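Local coordinates for transcription termination factor FttA (Methanosarcina mazei, PDB 2XR1), which probably terminates transcription by cleaving nascent RNA at the RNA polymerase exit channel and degrading the released transcript, using two zinc ions in a metallo-beta-lactamase/beta-CASP nuclease core, at residues Y358-P366 against E463-K471; D395-V403 against V574-G582. One frame throughout, in Å; residues are numbered along the deposited sequence.

Contact 1. Residues Y358-P366 against E463-K471; sequences YEKTRLFDP and EYLNNDLRK
K360 reaches D468 from a metallo-beta-lactamase loop that meets the N-cap of helix 467-472 in the beta-CASP domain. Its NZ lies 3.3 Å from OD2 of D468, a salt bridge entered from above the carboxylate plane at the exposed end of the contact. T361 stays within the loop: its OG1 accepts the backbone N of F364, an ST motif that ties the turn together. At R362 the carbonyl O takes a weak bond from ND2 of N466 (3.1 Å), while the guanidinium forms salt bridges with E397 and E433. The carbonyl O of L363 accepts a nearly straight bond from N466 N, 2.9 Å long with an N-H...O angle of 168°. The ring of F364 has CB of L363 over one face and receives Y464 O at its edge, 3.5 Å from CD1; F364 O accepts a second weak bond from N466 ND2. N466 thus works both ways: chi1 (67°) sets its amide between loop and helix start, and the rotation about chi2 gives ND2 to the loop carbonyls and OD1 to the helix, accepting L469 N at 3.0 Å. Finally, OD1 of D365 rests 3.3 Å from CB of N466, and a water accepts from D365 N and donates weakly to Y464 O.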
ATOM      1  N   TYR B 358     -23.715  18.371   8.157  1.00 27.99           N
ATOM      2  CA  TYR B 358     -24.987  17.743   8.455  1.00 29.14           C
ATOM      3  C   TYR B 358     -25.903  18.694   9.133  1.00 31.43           C
ATOM      4  O   TYR B 358     -26.228  18.507  10.264  1.00 32.49           O
ATOM      5  CB  TYR B 358     -24.752  16.509   9.330  1.00 29.09           C
ATOM      6  CG  TYR B 358     -25.933  15.582   9.468  1.00 29.14           C
ATOM      7  CD1 TYR B 358     -26.725  15.266   8.377  1.00 29.42           C
ATOM      8  CD2 TYR B 358     -26.233  14.981  10.690  1.00 31.50           C
ATOM      9  CE1 TYR B 358     -27.795  14.431   8.507  1.00 31.20           C
ATOM     10  CE2 TYR B 358     -27.294  14.120  10.821  1.00 31.63           C
ATOM     11  CZ  TYR B 358     -28.073  13.858   9.717  1.00 31.11           C
ATOM     12  OH  TYR B 358     -29.121  13.014   9.781  1.00 32.39           O
ATOM     13  N   GLU B 359     -26.310  19.736   8.429  1.00 33.52           N
ATOM     14  CA  GLU B 359     -27.183  20.761   8.986  1.00 36.55           C
ATOM     15  C   GLU B 359     -27.626  21.635   7.858  1.00 37.11           C
ATOM     16  O   GLU B 359     -26.879  21.854   6.968  1.00 36.65           O
ATOM     17  CB  GLU B 359     -26.477  21.606  10.022  1.00 37.59           C
ATOM     18  CG  GLU B 359     -27.415  22.649  10.664  1.00 43.97           C
ATOM     19  CD  GLU B 359     -26.665  23.764  11.419  1.00 50.18           C
ATOM     20  OE1 GLU B 359     -25.412  23.656  11.584  1.00 52.40           O
ATOM     21  OE2 GLU B 359     -27.331  24.746  11.865  1.00 56.01           O
ATOM     22  N   LYS B 360     -28.858  22.110   7.868  1.00 40.41           N
ATOM     23  CA  LYS B 360     -29.335  23.021   6.817  1.00 41.67           C
ATOM     24  C   LYS B 360     -28.737  24.393   7.082  1.00 42.42           C
ATOM     25  O   LYS B 360     -28.829  24.884   8.178  1.00 44.08           O
ATOM     26  CB  LYS B 360     -30.867  23.145   6.823  1.00 43.93           C
ATOM     27  CG  LYS B 360     -31.461  23.569   5.438  1.00 46.62           C
ATOM     28  CD  LYS B 360     -32.376  24.820   5.550  1.00 52.36           C
ATOM     29  CE  LYS B 360     -33.486  24.825   4.497  1.00 54.23           C
ATOM     30  NZ  LYS B 360     -34.642  25.632   4.961  1.00 57.44           N
ATOM     31  N   THR B 361     -28.153  25.010   6.062  1.00 41.86           N
ATOM     32  CA  THR B 361     -27.475  26.292   6.201  1.00 42.45           C
ATOM     33  C   THR B 361     -28.170  27.303   5.306  1.00 43.70           C
ATOM     34  O   THR B 361     -29.140  26.951   4.638  1.00 45.06           O
ATOM     35  CB  THR B 361     -25.970  26.158   5.852  1.00 41.08           C
ATOM     36  OG1 THR B 361     -25.808  25.690   4.502  1.00 38.80           O
ATOM     37  CG2 THR B 361     -25.281  25.181   6.847  1.00 39.79           C
ATOM     38  N   ARG B 362     -27.725  28.555   5.307  1.00 43.71           N
ATOM     39  CA  ARG B 362     -28.350  29.534   4.456  1.00 45.30           C
ATOM     40  C   ARG B 362     -28.264  29.149   2.980  1.00 43.56           C
ATOM     41  O   ARG B 362     -29.151  29.485   2.220  1.00 45.14           O
ATOM     42  CB  ARG B 362     -27.755  30.947   4.668  1.00 47.15           C
ATOM     43  CG  ARG B 362     -27.885  31.516   6.075  1.00 50.12           C
ATOM     44  CD  ARG B 362     -29.308  31.526   6.555  1.00 53.09           C
ATOM     45  NE  ARG B 362     -30.020  32.520   5.799  1.00 55.97           N
ATOM     46  CZ  ARG B 362     -30.097  33.795   6.153  1.00 61.44           C
ATOM     47  NH1 ARG B 362     -29.535  34.213   7.293  1.00 64.39           N
ATOM     48  NH2 ARG B 362     -30.758  34.655   5.382  1.00 62.53           N
ATOM     49  N   LEU B 363     -27.198  28.475   2.568  1.00 41.08           N
ATOM     50  CA  LEU B 363     -26.964  28.185   1.150  1.00 39.91           C
ATOM     51  C   LEU B 363     -27.377  26.773   0.732  1.00 37.92           C
ATOM     52  O   LEU B 363     -27.883  26.569  -0.380  1.00 38.47           O
ATOM     53  CB  LEU B 363     -25.484  28.370   0.786  1.00 39.04           C
ATOM     54  CG  LEU B 363     -24.873  29.768   0.663  1.00 41.16           C
ATOM     55  CD1 LEU B 363     -23.392  29.595   0.490  1.00 41.83           C
ATOM     56  CD2 LEU B 363     -25.414  30.503  -0.516  1.00 43.85           C
ATOM     57  N   PHE B 364     -27.153  25.802   1.600  1.00 35.91           N
ATOM     58  CA  PHE B 364     -27.242  24.395   1.204  1.00 34.33           C
ATOM     59  C   PHE B 364     -28.146  23.533   2.088  1.00 34.36           C
ATOM     60  O   PHE B 364     -28.584  23.965   3.158  1.00 35.36           O
ATOM     61  CB  PHE B 364     -25.859  23.800   1.222  1.00 32.43           C
ATOM     62  CG  PHE B 364     -24.847  24.613   0.473  1.00 32.40           C
ATOM     63  CD1 PHE B 364     -24.972  24.800  -0.914  1.00 30.01           C
ATOM     64  CD2 PHE B 364     -23.741  25.169   1.146  1.00 30.66           C
ATOM     65  CE1 PHE B 364     -24.016  25.528  -1.603  1.00 30.60           C
ATOM     66  CE2 PHE B 364     -22.794  25.917   0.453  1.00 30.60           C
ATOM     67  CZ  PHE B 364     -22.926  26.090  -0.918  1.00 30.97           C
ATOM     68  N   ASP B 365     -28.459  22.340   1.601  1.00 33.70           N
ATOM     69  CA  ASP B 365     -29.237  21.372   2.371  1.00 34.52           C
ATOM     70  C   ASP B 365     -28.242  20.508   3.135  1.00 32.57           C
ATOM     71  O   ASP B 365     -27.061  20.525   2.839  1.00 30.89           O
ATOM     72  CB  ASP B 365     -30.085  20.497   1.458  1.00 35.05           C
ATOM     73  CG  ASP B 365     -31.129  21.282   0.673  1.00 39.95           C
ATOM     74  OD1 ASP B 365     -32.059  21.899   1.292  1.00 44.62           O
ATOM     75  OD2 ASP B 365     -31.021  21.252  -0.601  1.00 43.77           O
ATOM     76  N   PRO B 366     -28.723  19.750   4.124  1.00 32.88           N
ATOM     77  CA  PRO B 366     -27.806  18.939   4.917  1.00 31.03           C
ATOM     78  C   PRO B 366     -27.141  17.876   4.108  1.00 29.36           C
ATOM     79  O   PRO B 366     -27.710  17.421   3.135  1.00 30.09           O
ATOM     80  CB  PRO B 366     -28.721  18.252   5.957  1.00 33.00           C
ATOM     81  CG  PRO B 366     -30.083  18.933   5.891  1.00 33.93           C
ATOM     82  CD  PRO B 366     -30.142  19.683   4.589  1.00 34.50           C
ATOM     83  N   GLU B 463     -29.666  24.823  -8.943  1.00 38.22           N
ATOM     84  CA  GLU B 463     -30.000  23.456  -8.454  1.00 37.92           C
ATOM     85  C   GLU B 463     -29.076  22.953  -7.344  1.00 36.00           C
ATOM     86  O   GLU B 463     -29.395  21.993  -6.689  1.00 35.15           O
ATOM     87  CB  GLU B 463     -29.899  22.430  -9.587  1.00 39.12           C
ATOM     88  CG  GLU B 463     -31.190  21.962 -10.223  1.00 43.81           C
ATOM     89  CD  GLU B 463     -31.722  22.932 -11.191  1.00 53.05           C
ATOM     90  OE1 GLU B 463     -31.685  24.133 -10.808  1.00 59.20           O
ATOM     91  OE2 GLU B 463     -32.176  22.510 -12.303  1.00 56.64           O
ATOM     92  N   TYR B 464     -27.921  23.584  -7.146  1.00 35.03           N
ATOM     93  CA  TYR B 464     -26.973  23.152  -6.131  1.00 33.26           C
ATOM     94  C   TYR B 464     -27.107  23.923  -4.831  1.00 33.23           C
ATOM     95  O   TYR B 464     -26.419  23.622  -3.855  1.00 32.73           O
ATOM     96  CB  TYR B 464     -25.529  23.147  -6.689  1.00 32.61           C
ATOM     97  CG  TYR B 464     -25.357  21.954  -7.589  1.00 32.12           C
ATOM     98  CD1 TYR B 464     -24.961  20.731  -7.071  1.00 30.49           C
ATOM     99  CD2 TYR B 464     -25.696  22.013  -8.943  1.00 32.98           C
ATOM    100  CE1 TYR B 464     -24.864  19.610  -7.865  1.00 30.77           C
ATOM    101  CE2 TYR B 464     -25.606  20.885  -9.760  1.00 31.84           C
ATOM    102  CZ  TYR B 464     -25.185  19.684  -9.208  1.00 31.82           C
ATOM    103  OH  TYR B 464     -25.094  18.527  -9.955  1.00 30.72           O
ATOM    104  N   LEU B 465     -28.034  24.860  -4.806  1.00 34.40           N
ATOM    105  CA  LEU B 465     -28.443  25.580  -3.603  1.00 34.91           C
ATOM    106  C   LEU B 465     -29.734  24.970  -3.011  1.00 35.62           C
ATOM    107  O   LEU B 465     -30.489  24.298  -3.727  1.00 37.10           O
ATOM    108  CB  LEU B 465     -28.762  27.031  -3.985  1.00 35.71           C
ATOM    109  CG  LEU B 465     -27.715  27.799  -4.776  1.00 35.81           C
ATOM    110  CD1 LEU B 465     -28.257  29.095  -5.364  1.00 33.92           C
ATOM    111  CD2 LEU B 465     -26.509  28.060  -3.864  1.00 36.01           C
ATOM    112  N   ASN B 466     -30.029  25.270  -1.745  1.00 35.29           N
ATOM    113  CA  ASN B 466     -31.291  24.851  -1.132  1.00 35.81           C
ATOM    114  C   ASN B 466     -32.474  25.648  -1.692  1.00 37.63           C
ATOM    115  O   ASN B 466     -32.277  26.671  -2.339  1.00 38.11           O
ATOM    116  CB  ASN B 466     -31.222  24.927   0.406  1.00 35.06           C
ATOM    117  CG  ASN B 466     -31.111  26.359   0.932  1.00 34.87           C
ATOM    118  OD1 ASN B 466     -31.778  27.260   0.452  1.00 37.02           O
ATOM    119  ND2 ASN B 466     -30.278  26.560   1.928  1.00 32.59           N
ATOM    120  N   ASN B 467     -33.691  25.179  -1.434  1.00 39.14           N
ATOM    121  CA  ASN B 467     -34.923  25.813  -1.948  1.00 41.56           C
ATOM    122  C   ASN B 467     -35.061  27.320  -1.709  1.00 42.58           C
ATOM    123  O   ASN B 467     -35.583  28.054  -2.553  1.00 43.41           O
ATOM    124  CB  ASN B 467     -36.166  25.147  -1.330  1.00 43.11           C
ATOM    125  CG  ASN B 467     -36.600  23.879  -2.068  1.00 44.00           C
ATOM    126  OD1 ASN B 467     -35.777  23.089  -2.527  1.00 40.16           O
ATOM    127  ND2 ASN B 467     -37.931  23.706  -2.210  1.00 48.61           N
ATOM    128  N   ASP B 468     -34.638  27.780  -0.531  1.00 42.47           N
ATOM    129  CA  ASP B 468     -34.864  29.161  -0.176  1.00 43.55           C
ATOM    130  C   ASP B 468     -33.926  30.076  -0.921  1.00 43.30           C
ATOM    131  O   ASP B 468     -34.353  31.107  -1.440  1.00 45.29           O
ATOM    132  CB  ASP B 468     -34.744  29.356   1.309  1.00 43.64           C
ATOM    133  CG  ASP B 468     -35.869  28.669   2.078  1.00 46.43           C
ATOM    134  OD1 ASP B 468     -37.006  28.539   1.507  1.00 48.46           O
ATOM    135  OD2 ASP B 468     -35.598  28.260   3.256  1.00 46.79           O
ATOM    136  N   LEU B 469     -32.663  29.700  -1.035  1.00 54.63           N
ATOM    137  CA  LEU B 469     -31.731  30.557  -1.758  1.00 52.94           C
ATOM    138  C   LEU B 469     -32.046  30.514  -3.266  1.00 55.02           C
ATOM    139  O   LEU B 469     -32.006  31.528  -3.943  1.00 55.19           O
ATOM    140  CB  LEU B 469     -30.277  30.150  -1.495  1.00 49.37           C
ATOM    141  CG  LEU B 469     -29.333  31.269  -1.075  1.00 47.40           C
ATOM    142  CD1 LEU B 469     -27.993  31.107  -1.766  1.00 44.78           C
ATOM    143  CD2 LEU B 469     -29.876  32.658  -1.345  1.00 48.09           C
ATOM    144  N   ARG B 470     -32.344  29.315  -3.762  1.00 56.74           N
ATOM    145  CA  ARG B 470     -32.829  29.107  -5.119  1.00 59.79           C
ATOM    146  C   ARG B 470     -33.885  30.169  -5.460  1.00 62.88           C
ATOM    147  O   ARG B 470     -33.694  30.928  -6.392  1.00 63.87           O
ATOM    148  CB  ARG B 470     -33.396  27.691  -5.240  1.00 61.83           C
ATOM    149  CG  ARG B 470     -33.384  27.058  -6.620  1.00 63.97           C
ATOM    150  CD  ARG B 470     -33.482  25.527  -6.500  1.00 65.65           C
ATOM    151  NE  ARG B 470     -34.565  24.968  -7.297  1.00 72.76           N
ATOM    152  CZ  ARG B 470     -35.835  24.865  -6.899  1.00 78.12           C
ATOM    153  NH1 ARG B 470     -36.211  25.270  -5.684  1.00 77.56           N
ATOM    154  NH2 ARG B 470     -36.749  24.355  -7.727  1.00 82.99           N
ATOM    155  N   LYS B 471     -34.968  30.263  -4.691  1.00 64.84           N
ATOM    156  CA  LYS B 471     -36.003  31.267  -4.997  1.00 68.38           C
ATOM    157  C   LYS B 471     -35.447  32.705  -4.867  1.00 66.69           C
ATOM    158  O   LYS B 471     -35.797  33.573  -5.634  1.00 69.16           O
ATOM    159  CB  LYS B 471     -37.280  31.064  -4.158  1.00 70.71           C
TER
HETATM  160  O   HOH W   1     -27.504  21.633  -1.255  1.00 34.29           O

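Contact 2. Residues D395-V403 against V574-G582; sequences DAEKHLQMV and VQVVDGFSG
V577 projects between H399, A396 and L400, joining helix 393-409 to the end of strand 573-576 in the layered alpha/beta beta-CASP domain. The helix runs nearly antiparallel to this outermost strand of a parallel six-stranded sheet, the short axes 168° apart and 10.1 Å from each other at closest. Both methyls of V577 touch the helix. CG2 sits over one face of the H399 imidazole, 3.8 Å from the centroid and 2° off the ring normal, a well-centred CH-pi contact. The other branch, CG1, approaches the helix backbone, 3.5 Å from A396 O. H399 also carries its ring toward the strand, chi1 -166° holding CG opposite the backbone N, and NE2 meets OE1 of Q575 at the ring edge in a weak 3.5 Å hydrogen bond, the amide plane perpendicular to the imidazole. CB and CG of Q575 lie against both methyls of V403. At the other end A396 CB meets G579 CA at 4.0 Å, where glycine lets the two backbones come close, and F580 directs CZ between CB of A396 and CD2 of L400, the latter 4.0 Å away.

Further out, backbone bonds of Q575 with L534 and F536 and of V577 with F536 hold the strand to its neighbour, and V430 and E426 of helix 423-436 also touch F580. An inverse gamma turn centred on D578 redirects the chain, with D578 OD1 bonded to the Y383 hydroxyl. Beyond F580, G582 O is hydrogen-bonded to ND1 of the zinc ligand H332.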
ATOM      1  N   ASP B 395     -27.349  32.129  16.473  1.00 44.40           N
ATOM      2  CA  ASP B 395     -26.423  32.764  17.417  1.00 44.40           C
ATOM      3  C   ASP B 395     -25.130  33.246  16.753  1.00 42.65           C
ATOM      4  O   ASP B 395     -24.521  34.190  17.204  1.00 43.20           O
ATOM      5  CB  ASP B 395     -26.030  31.769  18.527  1.00 44.91           C
ATOM      6  CG  ASP B 395     -27.181  31.413  19.470  1.00 47.42           C
ATOM      7  OD1 ASP B 395     -28.187  32.161  19.552  1.00 50.60           O
ATOM      8  OD2 ASP B 395     -27.048  30.389  20.172  1.00 48.56           O
ATOM      9  N   ALA B 396     -24.673  32.568  15.714  1.00 40.58           N
ATOM     10  CA  ALA B 396     -23.419  32.973  15.075  1.00 39.71           C
ATOM     11  C   ALA B 396     -23.640  34.284  14.359  1.00 40.35           C
ATOM     12  O   ALA B 396     -22.774  35.166  14.337  1.00 40.21           O
ATOM     13  CB  ALA B 396     -22.954  31.908  14.075  1.00 38.00           C
ATOM     14  N   GLU B 397     -24.822  34.391  13.758  1.00 40.88           N
ATOM     15  CA  GLU B 397     -25.209  35.585  13.034  1.00 42.02           C
ATOM     16  C   GLU B 397     -25.277  36.793  13.958  1.00 42.84           C
ATOM     17  O   GLU B 397     -24.634  37.805  13.682  1.00 42.56           O
ATOM     18  CB  GLU B 397     -26.534  35.375  12.346  1.00 42.92           C
ATOM     19  CG  GLU B 397     -26.464  34.362  11.210  1.00 43.78           C
ATOM     20  CD  GLU B 397     -27.793  34.223  10.535  1.00 47.35           C
ATOM     21  OE1 GLU B 397     -28.738  34.964  10.942  1.00 50.75           O
ATOM     22  OE2 GLU B 397     -27.887  33.395   9.603  1.00 48.38           O
ATOM     23  N   LYS B 398     -25.997  36.665  15.068  1.00 43.08           N
ATOM     24  CA  LYS B 398     -26.086  37.780  16.011  1.00 44.99           C
ATOM     25  C   LYS B 398     -24.699  38.197  16.466  1.00 44.36           C
ATOM     26  O   LYS B 398     -24.403  39.372  16.506  1.00 45.33           O
ATOM     27  CB  LYS B 398     -26.978  37.468  17.220  1.00 46.40           C
ATOM     28  CG  LYS B 398     -27.740  38.700  17.775  1.00 47.93           C
ATOM     29  N   HIS B 399     -23.836  37.223  16.722  1.00 42.96           N
ATOM     30  CA  HIS B 399     -22.454  37.495  17.118  1.00 42.58           C
ATOM     31  C   HIS B 399     -21.715  38.249  16.042  1.00 42.15           C
ATOM     32  O   HIS B 399     -21.100  39.269  16.317  1.00 42.86           O
ATOM     33  CB  HIS B 399     -21.696  36.196  17.451  1.00 41.17           C
ATOM     34  CG  HIS B 399     -20.398  36.412  18.168  1.00 41.51           C
ATOM     35  ND1 HIS B 399     -19.662  35.375  18.688  1.00 42.33           N
ATOM     36  CD2 HIS B 399     -19.733  37.544  18.499  1.00 42.45           C
ATOM     37  CE1 HIS B 399     -18.587  35.856  19.285  1.00 42.85           C
ATOM     38  NE2 HIS B 399     -18.615  37.172  19.193  1.00 42.62           N
ATOM     39  N   LEU B 400     -21.776  37.772  14.800  1.00 41.34           N
ATOM     40  CA  LEU B 400     -21.117  38.520  13.733  1.00 41.35           C
ATOM     41  C   LEU B 400     -21.648  39.948  13.650  1.00 43.17           C
ATOM     42  O   LEU B 400     -20.889  40.858  13.424  1.00 43.96           O
ATOM     43  CB  LEU B 400     -21.283  37.844  12.384  1.00 40.17           C
ATOM     44  CG  LEU B 400     -20.412  38.464  11.287  1.00 40.51           C
ATOM     45  CD1 LEU B 400     -18.982  38.470  11.776  1.00 40.07           C
ATOM     46  CD2 LEU B 400     -20.525  37.724   9.981  1.00 38.92           C
ATOM     47  N   GLN B 401     -22.950  40.129  13.818  1.00 44.37           N
ATOM     48  CA  GLN B 401     -23.552  41.424  13.611  1.00 46.89           C
ATOM     49  C   GLN B 401     -23.058  42.367  14.664  1.00 48.47           C
ATOM     50  O   GLN B 401     -22.741  43.494  14.370  1.00 49.62           O
ATOM     51  CB  GLN B 401     -25.077  41.345  13.651  1.00 48.12           C
ATOM     52  CG  GLN B 401     -25.647  40.648  12.437  1.00 48.28           C
ATOM     53  CD  GLN B 401     -27.137  40.329  12.545  1.00 50.84           C
ATOM     54  OE1 GLN B 401     -27.635  39.937  13.606  1.00 53.67           O
ATOM     55  NE2 GLN B 401     -27.854  40.495  11.435  1.00 51.15           N
ATOM     56  N   MET B 402     -22.962  41.885  15.891  1.00 48.74           N
ATOM     57  CA  MET B 402     -22.509  42.708  16.989  1.00 50.63           C
ATOM     58  C   MET B 402     -21.039  43.089  16.874  1.00 49.69           C
ATOM     59  O   MET B 402     -20.670  44.232  17.145  1.00 51.34           O
ATOM     60  CB  MET B 402     -22.799  42.023  18.326  1.00 51.50           C
ATOM     61  CG  MET B 402     -24.310  42.047  18.674  1.00 55.92           C
ATOM     62  SD  MET B 402     -24.939  43.740  19.002  1.00 65.95           S
ATOM     63  CE  MET B 402     -26.710  43.460  19.165  1.00 67.72           C
ATOM     64  N   VAL B 403     -20.193  42.159  16.461  1.00 47.11           N
ATOM     65  CA  VAL B 403     -18.779  42.486  16.290  1.00 46.41           C
ATOM     66  C   VAL B 403     -18.606  43.523  15.190  1.00 47.12           C
ATOM     67  O   VAL B 403     -17.866  44.498  15.363  1.00 48.78           O
ATOM     68  CB  VAL B 403     -17.959  41.272  15.972  1.00 44.32           C
ATOM     69  CG1 VAL B 403     -16.590  41.669  15.511  1.00 43.32           C
ATOM     70  CG2 VAL B 403     -17.906  40.366  17.196  1.00 43.84           C
ATOM     71  N   VAL B 574      -9.252  41.177  17.992  1.00 59.09           N
ATOM     72  CA  VAL B 574      -9.415  39.871  17.368  1.00 55.40           C
ATOM     73  C   VAL B 574     -10.675  39.223  17.919  1.00 53.44           C
ATOM     74  O   VAL B 574     -10.816  39.074  19.118  1.00 53.77           O
ATOM     75  CB  VAL B 574      -8.209  38.983  17.697  1.00 55.10           C
ATOM     76  CG1 VAL B 574      -8.436  37.553  17.243  1.00 52.68           C
ATOM     77  CG2 VAL B 574      -6.978  39.558  17.071  1.00 55.79           C
ATOM     78  N   GLN B 575     -11.620  38.873  17.062  1.00 51.28           N
ATOM     79  CA  GLN B 575     -12.789  38.138  17.517  1.00 50.09           C
ATOM     80  C   GLN B 575     -12.915  36.878  16.711  1.00 47.49           C
ATOM     81  O   GLN B 575     -12.527  36.842  15.551  1.00 47.17           O
ATOM     82  CB  GLN B 575     -14.056  38.978  17.441  1.00 50.68           C
ATOM     83  CG  GLN B 575     -14.113  40.124  18.491  1.00 54.64           C
ATOM     84  CD  GLN B 575     -14.994  39.841  19.707  1.00 55.17           C
ATOM     85  OE1 GLN B 575     -15.592  38.775  19.832  1.00 56.64           O
ATOM     86  NE2 GLN B 575     -15.102  40.818  20.587  1.00 57.97           N
ATOM     87  N   VAL B 576     -13.420  35.828  17.340  1.00 46.27           N
ATOM     88  CA  VAL B 576     -13.591  34.548  16.688  1.00 44.21           C
ATOM     89  C   VAL B 576     -15.084  34.246  16.663  1.00 43.67           C
ATOM     90  O   VAL B 576     -15.719  34.155  17.710  1.00 44.91           O
ATOM     91  CB  VAL B 576     -12.828  33.445  17.463  1.00 43.73           C
ATOM     92  CG1 VAL B 576     -13.039  32.109  16.816  1.00 41.47           C
ATOM     93  CG2 VAL B 576     -11.337  33.765  17.529  1.00 43.54           C
ATOM     94  N   VAL B 577     -15.659  34.129  15.477  1.00 42.74           N
ATOM     95  CA  VAL B 577     -17.079  33.815  15.335  1.00 42.14           C
ATOM     96  C   VAL B 577     -17.129  32.586  14.465  1.00 40.96           C
ATOM     97  O   VAL B 577     -17.335  32.651  13.256  1.00 40.43           O
ATOM     98  CB  VAL B 577     -17.847  34.975  14.702  1.00 42.78           C
ATOM     99  CG1 VAL B 577     -19.328  34.669  14.638  1.00 41.46           C
ATOM    100  CG2 VAL B 577     -17.576  36.257  15.472  1.00 44.35           C
ATOM    101  N   ASP B 578     -16.898  31.445  15.079  1.00 41.38           N
ATOM    102  CA  ASP B 578     -16.623  30.236  14.326  1.00 40.59           C
ATOM    103  C   ASP B 578     -17.973  29.645  13.978  1.00 39.85           C
ATOM    104  O   ASP B 578     -18.396  28.651  14.566  1.00 40.10           O
ATOM    105  CB  ASP B 578     -15.765  29.271  15.167  1.00 40.56           C
ATOM    106  CG  ASP B 578     -15.188  28.099  14.360  1.00 41.77           C
ATOM    107  OD1 ASP B 578     -15.402  28.014  13.138  1.00 41.65           O
ATOM    108  OD2 ASP B 578     -14.471  27.248  14.969  1.00 47.29           O
ATOM    109  N   GLY B 579     -18.659  30.265  13.029  1.00 39.32           N
ATOM    110  CA  GLY B 579     -19.954  29.765  12.608  1.00 38.38           C
ATOM    111  C   GLY B 579     -20.122  29.610  11.112  1.00 36.96           C
ATOM    112  O   GLY B 579     -21.217  29.345  10.653  1.00 37.06           O
ATOM    113  N   PHE B 580     -19.053  29.758  10.345  1.00 35.87           N
ATOM    114  CA  PHE B 580     -19.197  29.793   8.908  1.00 35.31           C
ATOM    115  C   PHE B 580     -18.198  28.929   8.188  1.00 33.74           C
ATOM    116  O   PHE B 580     -17.941  29.139   7.008  1.00 33.13           O
ATOM    117  CB  PHE B 580     -19.072  31.230   8.440  1.00 36.79           C
ATOM    118  CG  PHE B 580     -19.935  32.168   9.212  1.00 38.66           C
ATOM    119  CD1 PHE B 580     -19.523  32.640  10.440  1.00 40.96           C
ATOM    120  CD2 PHE B 580     -21.172  32.549   8.733  1.00 40.29           C
ATOM    121  CE1 PHE B 580     -20.309  33.523  11.181  1.00 43.37           C
ATOM    122  CE2 PHE B 580     -21.966  33.417   9.453  1.00 42.61           C
ATOM    123  CZ  PHE B 580     -21.530  33.910  10.694  1.00 44.38           C
ATOM    124  N   SER B 581     -17.651  27.940   8.891  1.00 32.44           N
ATOM    125  CA  SER B 581     -16.635  27.108   8.305  1.00 31.27           C
ATOM    126  C   SER B 581     -17.208  26.243   7.224  1.00 29.65           C
ATOM    127  O   SER B 581     -16.487  25.835   6.361  1.00 29.44           O
ATOM    128  CB  SER B 581     -15.976  26.232   9.375  1.00 31.26           C
ATOM    129  OG  SER B 581     -16.901  25.292   9.902  1.00 32.67           O
ATOM    130  N   GLY B 582     -18.498  25.922   7.289  1.00 29.85           N
ATOM    131  CA  GLY B 582     -19.111  24.967   6.360  1.00 28.33           C
ATOM    132  C   GLY B 582     -18.826  23.499   6.682  1.00 27.13           C
ATOM    133  O   GLY B 582     -19.055  22.632   5.843  1.00 26.02           O
TER

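In the fold
Contact 1 is the more buried and joins two domains, a metallo-beta-lactamase loop and a beta-CASP helix start, whereas contact 2, only partly buried and farther from the chain's centre, is mainly a helix-on-sheet packing within the beta-CASP domain. The chemistry follows: polar in contact 1, where the N-cap asparagine also bonds to backbone carbonyls of the loop; apolar and CH-pi in contact 2, with a single weak cross-bond. Their centres are 20 Å apart, yet they touch through the salt bridge of R362 NH1 with E397 OE2 at 3.0 Å. Helix 423-436 lies against both. F364 of contact 1 comes to about 6 Å from the H332 side chain, while segment 574-582 reaches it by a backbone carbonyl.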